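Long-range contact in type II restriction enzyme SfiI (PDB 2EZV), which recognises the double-stranded DNA sequence GGCCNNNNNGGCC and cleaves it as a tetramer, leaving 5'-phosphate ends: residues D[5-17]-D[184-196]. Sequence-based numbering, arbitrary orientation.
Sequences YRELSLDELESVE and LSLPHARLKQRYN
Two arginines of 184-196 each close both terminal nitrogens on a single oxygen of 5-17: Arg190 on the backbone carbonyl of Leu8, Arg194 on the carboxylate of Asp11. The contact lays the first turns of the long helix 10-41 against the loop and short helix that follow strand 176-186 in the sheet of this PD-(D/E)XK-clan nuclease. Leu8 stands just ahead of the N-cap residue Ser9, whose N bonds to Glu12 OE1, and its O lies in the guanidinium plane of Arg190, 2.8 Å from NH1 and 2.9 Å from NH2. NH2 lies nearly on the extension of the C=O bond, while NH1 sits above the carbonyl plane. A bend at chi3 (64°) in the otherwise stretched Arg190 chain brings the group there, its CD passing Tyr5 CE1 and its CB resting on Leu13 CD2.

Arg194 reaches out straight from CG to NE, with Leu10 CB over the centre of its guanidinium face. Its NH1 serves two carboxylates, Asp11 OD1 and, in the guanidinium plane, the anti lone pair of Glu14 OE1, both at 2.8 Å; these two salt bridges, with the second Asp11 bond from NH2, should restrict rotation of the group. Glu14 OE2 accepts from the Tyr195 hydroxyl and is also salt-bridged by Arg233. Between the two arginines, Leu191 CD2 packs on Leu10 CG at 3.6 Å, and its CD1 lies against Glu14 CG.

One turn further along, Glu17 sends an extended chain towards Pro187 and His188, and Arg233 holds its OE2 in a salt bridge. His188, its ring turned obliquely to that of Tyr5, gives NE2 to the carbonyl of Pro140 and accepts Arg190 N at ND1, while its own backbone N makes a weak bond to Glu17 OE1, 2.9 Å away.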
loop_
_atom_site.group_PDB
_atom_site.type_symbol
_atom_site.label_atom_id
_atom_site.label_comp_id
_atom_site.label_asym_id
_atom_site.label_seq_id
_atom_site.Cartn_x
_atom_site.Cartn_y
_atom_site.Cartn_z
ATOM N N TYR D 5 25.068 -8.480 -5.915
ATOM C CA TYR D 5 25.202 -9.569 -4.965
ATOM C C TYR D 5 26.421 -10.461 -5.223
ATOM O O TYR D 5 26.941 -11.080 -4.299
ATOM C CB TYR D 5 23.932 -10.407 -4.964
ATOM C CG TYR D 5 23.866 -11.424 -6.072
ATOM C CD1 TYR D 5 24.225 -12.753 -5.840
ATOM C CD2 TYR D 5 23.460 -11.062 -7.357
ATOM C CE1 TYR D 5 24.179 -13.695 -6.853
ATOM C CE2 TYR D 5 23.415 -11.999 -8.385
ATOM C CZ TYR D 5 23.777 -13.313 -8.120
ATOM O OH TYR D 5 23.750 -14.245 -9.118
ATOM N N ARG D 6 26.879 -10.535 -6.469
ATOM C CA ARG D 6 28.039 -11.365 -6.780
ATOM C C ARG D 6 29.293 -10.865 -6.062
ATOM O O ARG D 6 30.206 -11.638 -5.793
ATOM C CB ARG D 6 28.261 -11.420 -8.298
ATOM C CG ARG D 6 27.188 -12.231 -9.030
ATOM C CD ARG D 6 27.185 -11.999 -10.532
ATOM N NE ARG D 6 27.037 -10.589 -10.868
ATOM C CZ ARG D 6 26.836 -10.130 -12.099
ATOM N NH1 ARG D 6 26.752 -10.976 -13.121
ATOM N NH2 ARG D 6 26.730 -8.823 -12.312
ATOM N N GLU D 7 29.332 -9.579 -5.736
ATOM C CA GLU D 7 30.479 -9.035 -5.034
ATOM C C GLU D 7 30.383 -9.339 -3.543
ATOM O O GLU D 7 31.281 -8.991 -2.777
ATOM C CB GLU D 7 30.557 -7.530 -5.217
ATOM C CG GLU D 7 30.494 -7.071 -6.633
ATOM C CD GLU D 7 30.706 -5.586 -6.730
ATOM O OE1 GLU D 7 30.311 -4.875 -5.776
ATOM O OE2 GLU D 7 31.258 -5.133 -7.755
ATOM N N LEU D 8 29.283 -9.949 -3.117
ATOM C CA LEU D 8 29.134 -10.299 -1.708
ATOM C C LEU D 8 29.870 -11.603 -1.483
ATOM O O LEU D 8 29.968 -12.429 -2.390
ATOM C CB LEU D 8 27.662 -10.510 -1.329
ATOM C CG LEU D 8 26.712 -9.312 -1.303
ATOM C CD1 LEU D 8 25.378 -9.745 -0.696
ATOM C CD2 LEU D 8 27.322 -8.197 -0.481
ATOM N N SER D 9 30.393 -11.791 -0.281
ATOM C CA SER D 9 31.075 -13.032 0.033
ATOM C C SER D 9 29.962 -14.049 0.292
ATOM O O SER D 9 28.807 -13.674 0.503
ATOM C CB SER D 9 31.920 -12.863 1.290
ATOM O OG SER D 9 31.088 -12.584 2.402
ATOM N N LEU D 10 30.301 -15.331 0.273
ATOM C CA LEU D 10 29.310 -16.367 0.527
ATOM C C LEU D 10 28.619 -16.149 1.877
ATOM O O LEU D 10 27.399 -16.248 1.985
ATOM C CB LEU D 10 29.973 -17.748 0.491
ATOM C CG LEU D 10 29.969 -18.504 -0.842
ATOM C CD1 LEU D 10 30.339 -17.574 -1.974
ATOM C CD2 LEU D 10 30.925 -19.690 -0.755
ATOM N N ASP D 11 29.396 -15.846 2.906
ATOM C CA ASP D 11 28.810 -15.633 4.225
ATOM C C ASP D 11 27.768 -14.525 4.228
ATOM O O ASP D 11 26.678 -14.686 4.787
ATOM C CB ASP D 11 29.898 -15.311 5.252
ATOM C CG ASP D 11 30.530 -16.552 5.828
ATOM O OD1 ASP D 11 30.070 -17.663 5.485
ATOM O OD2 ASP D 11 31.479 -16.419 6.629
ATOM N N GLU D 12 28.104 -13.406 3.599
ATOM C CA GLU D 12 27.196 -12.269 3.535
ATOM C C GLU D 12 25.949 -12.642 2.750
ATOM O O GLU D 12 24.846 -12.209 3.086
ATOM C CB GLU D 12 27.907 -11.072 2.899
ATOM C CG GLU D 12 29.217 -10.745 3.604
ATOM C CD GLU D 12 30.057 -9.715 2.874
ATOM O OE1 GLU D 12 30.098 -9.731 1.624
ATOM O OE2 GLU D 12 30.695 -8.899 3.560
ATOM N N LEU D 13 26.127 -13.458 1.712
ATOM C CA LEU D 13 25.005 -13.910 0.895
ATOM C C LEU D 13 24.033 -14.731 1.737
ATOM O O LEU D 13 22.827 -14.527 1.674
ATOM C CB LEU D 13 25.498 -14.749 -0.286
ATOM C CG LEU D 13 24.394 -15.331 -1.172
ATOM C CD1 LEU D 13 23.479 -14.208 -1.627
ATOM C CD2 LEU D 13 24.994 -16.047 -2.369
ATOM N N GLU D 14 24.555 -15.657 2.534
ATOM C CA GLU D 14 23.688 -16.482 3.381
ATOM C C GLU D 14 22.971 -15.577 4.379
ATOM O O GLU D 14 21.814 -15.802 4.739
ATOM C CB GLU D 14 24.504 -17.528 4.155
ATOM C CG GLU D 14 25.258 -18.532 3.288
ATOM C CD GLU D 14 25.411 -19.875 3.973
ATOM O OE1 GLU D 14 26.530 -20.435 3.974
ATOM O OE2 GLU D 14 24.399 -20.380 4.510
ATOM N N SER D 15 23.679 -14.547 4.819
ATOM C CA SER D 15 23.146 -13.598 5.770
ATOM C C SER D 15 21.892 -12.909 5.244
ATOM O O SER D 15 20.928 -12.722 5.991
ATOM C CB SER D 15 24.215 -12.556 6.112
ATOM O OG SER D 15 23.722 -11.616 7.043
ATOM N N VAL D 16 21.891 -12.530 3.969
ATOM C CA VAL D 16 20.715 -11.867 3.424
ATOM C C VAL D 16 19.573 -12.857 3.266
ATOM O O VAL D 16 18.401 -12.470 3.308
ATOM C CB VAL D 16 20.973 -11.192 2.044
ATOM C CG1 VAL D 16 22.441 -10.893 1.870
ATOM C CG2 VAL D 16 20.432 -12.042 0.938
ATOM N N GLU D 17 19.899 -14.129 3.066
ATOM C CA GLU D 17 18.837 -15.117 2.927
ATOM C C GLU D 17 18.241 -15.298 4.314
ATOM O O GLU D 17 17.029 -15.429 4.477
ATOM C CB GLU D 17 19.375 -16.443 2.373
ATOM C CG GLU D 17 19.551 -16.430 0.858
ATOM C CD GLU D 17 20.129 -17.725 0.289
ATOM O OE1 GLU D 17 20.173 -17.857 -0.953
ATOM O OE2 GLU D 17 20.547 -18.610 1.064
ATOM N N LEU D 184 11.122 -22.951 4.735
ATOM C CA LEU D 184 12.460 -23.334 4.291
ATOM C C LEU D 184 13.144 -22.292 3.407
ATOM O O LEU D 184 12.514 -21.659 2.558
ATOM C CB LEU D 184 12.415 -24.659 3.528
ATOM C CG LEU D 184 12.006 -25.952 4.235
ATOM C CD1 LEU D 184 10.554 -25.918 4.671
ATOM C CD2 LEU D 184 12.222 -27.092 3.278
ATOM N N SER D 185 14.445 -22.137 3.621
ATOM C CA SER D 185 15.266 -21.214 2.859
ATOM C C SER D 185 16.269 -22.065 2.092
ATOM O O SER D 185 17.159 -22.685 2.688
ATOM C CB SER D 185 15.998 -20.252 3.810
ATOM O OG SER D 185 16.885 -19.389 3.108
ATOM N N LEU D 186 16.119 -22.119 0.774
ATOM C CA LEU D 186 17.028 -22.905 -0.040
ATOM C C LEU D 186 18.180 -22.043 -0.507
ATOM O O LEU D 186 17.982 -20.989 -1.114
ATOM C CB LEU D 186 16.301 -23.514 -1.232
ATOM C CG LEU D 186 15.148 -24.445 -0.842
ATOM C CD1 LEU D 186 14.619 -25.135 -2.090
ATOM C CD2 LEU D 186 15.620 -25.471 0.183
ATOM N N PRO D 187 19.409 -22.494 -0.240
ATOM C CA PRO D 187 20.611 -21.763 -0.624
ATOM C C PRO D 187 20.739 -21.416 -2.103
ATOM O O PRO D 187 20.455 -22.230 -2.988
ATOM C CB PRO D 187 21.742 -22.659 -0.108
ATOM C CG PRO D 187 21.129 -24.027 -0.111
ATOM C CD PRO D 187 19.750 -23.773 0.407
ATOM N N HIS D 188 21.160 -20.183 -2.354
ATOM C CA HIS D 188 21.353 -19.689 -3.705
ATOM C C HIS D 188 22.394 -20.550 -4.431
ATOM O O HIS D 188 23.262 -21.171 -3.805
ATOM C CB HIS D 188 21.813 -18.229 -3.640
ATOM C CG HIS D 188 21.956 -17.573 -4.977
ATOM N ND1 HIS D 188 23.039 -17.788 -5.801
ATOM C CD2 HIS D 188 21.157 -16.696 -5.628
ATOM C CE1 HIS D 188 22.904 -17.069 -6.901
ATOM N NE2 HIS D 188 21.769 -16.398 -6.821
ATOM N N ALA D 189 22.295 -20.586 -5.755
ATOM C CA ALA D 189 23.214 -21.357 -6.578
ATOM C C ALA D 189 24.679 -21.142 -6.175
ATOM O O ALA D 189 25.442 -22.099 -6.077
ATOM C CB ALA D 189 23.014 -20.988 -8.050
ATOM N N ARG D 190 25.063 -19.890 -5.937
ATOM C CA ARG D 190 26.439 -19.559 -5.555
ATOM C C ARG D 190 26.957 -20.357 -4.368
ATOM O O ARG D 190 28.170 -20.411 -4.140
ATOM C CB ARG D 190 26.572 -18.080 -5.200
ATOM C CG ARG D 190 26.735 -17.127 -6.366
ATOM C CD ARG D 190 27.083 -15.747 -5.818
ATOM N NE ARG D 190 28.370 -15.775 -5.139
ATOM C CZ ARG D 190 28.821 -14.826 -4.327
ATOM N NH1 ARG D 190 28.087 -13.752 -4.073
ATOM N NH2 ARG D 190 30.019 -14.947 -3.771
ATOM N N LEU D 191 26.039 -20.962 -3.618
ATOM C CA LEU D 191 26.380 -21.727 -2.426
ATOM C C LEU D 191 26.447 -23.239 -2.635
ATOM O O LEU D 191 26.484 -24.000 -1.666
ATOM C CB LEU D 191 25.365 -21.414 -1.322
ATOM C CG LEU D 191 25.308 -19.944 -0.896
ATOM C CD1 LEU D 191 24.069 -19.683 -0.054
ATOM C CD2 LEU D 191 26.574 -19.602 -0.131
ATOM N N LYS D 192 26.477 -23.676 -3.890
ATOM C CA LYS D 192 26.526 -25.105 -4.185
ATOM C C LYS D 192 27.680 -25.837 -3.503
ATOM O O LYS D 192 27.463 -26.848 -2.840
ATOM C CB LYS D 192 26.587 -25.344 -5.699
ATOM C CG LYS D 192 26.668 -26.815 -6.051
ATOM C CD LYS D 192 26.353 -27.078 -7.509
ATOM C CE LYS D 192 26.512 -28.559 -7.816
ATOM N NZ LYS D 192 25.797 -29.423 -6.825
ATOM N N GLN D 193 28.899 -25.328 -3.662
ATOM C CA GLN D 193 30.067 -25.962 -3.057
ATOM C C GLN D 193 29.873 -26.217 -1.557
ATOM O O GLN D 193 30.354 -27.222 -1.023
ATOM C CB GLN D 193 31.309 -25.102 -3.293
ATOM N N ARG D 194 29.163 -25.311 -0.885
ATOM C CA ARG D 194 28.909 -25.438 0.547
ATOM C C ARG D 194 27.818 -26.441 0.928
ATOM O O ARG D 194 27.948 -27.137 1.929
ATOM C CB ARG D 194 28.535 -24.078 1.155
ATOM C CG ARG D 194 29.677 -23.093 1.299
ATOM C CD ARG D 194 29.240 -21.887 2.130
ATOM N NE ARG D 194 30.337 -20.952 2.347
ATOM C CZ ARG D 194 30.236 -19.821 3.034
ATOM N NH1 ARG D 194 29.080 -19.471 3.580
ATOM N NH2 ARG D 194 31.294 -19.040 3.176
ATOM N N TYR D 195 26.747 -26.510 0.143
ATOM C CA TYR D 195 25.635 -27.409 0.461
ATOM C C TYR D 195 25.454 -28.675 -0.398
ATOM O O TYR D 195 24.706 -29.572 -0.013
ATOM C CB TYR D 195 24.315 -26.617 0.468
ATOM C CG TYR D 195 24.206 -25.596 1.584
ATOM C CD1 TYR D 195 24.705 -24.298 1.435
ATOM C CD2 TYR D 195 23.638 -25.943 2.805
ATOM C CE1 TYR D 195 24.641 -23.374 2.483
ATOM C CE2 TYR D 195 23.573 -25.034 3.855
ATOM C CZ TYR D 195 24.075 -23.756 3.690
ATOM O OH TYR D 195 24.021 -22.889 4.755
ATOM N N ASN D 196 26.109 -28.748 -1.554
ATOM C CA ASN D 196 25.996 -29.932 -2.412
ATOM C C ASN D 196 27.235 -30.130 -3.286
ATOM O O ASN D 196 27.161 -30.053 -4.518
ATOM C CB ASN D 196 24.744 -29.837 -3.297
HETATM O O HOH W 1 32.145 -16.392 3.247
HETATM O O HOH W 2 17.947 -18.606 -2.890
#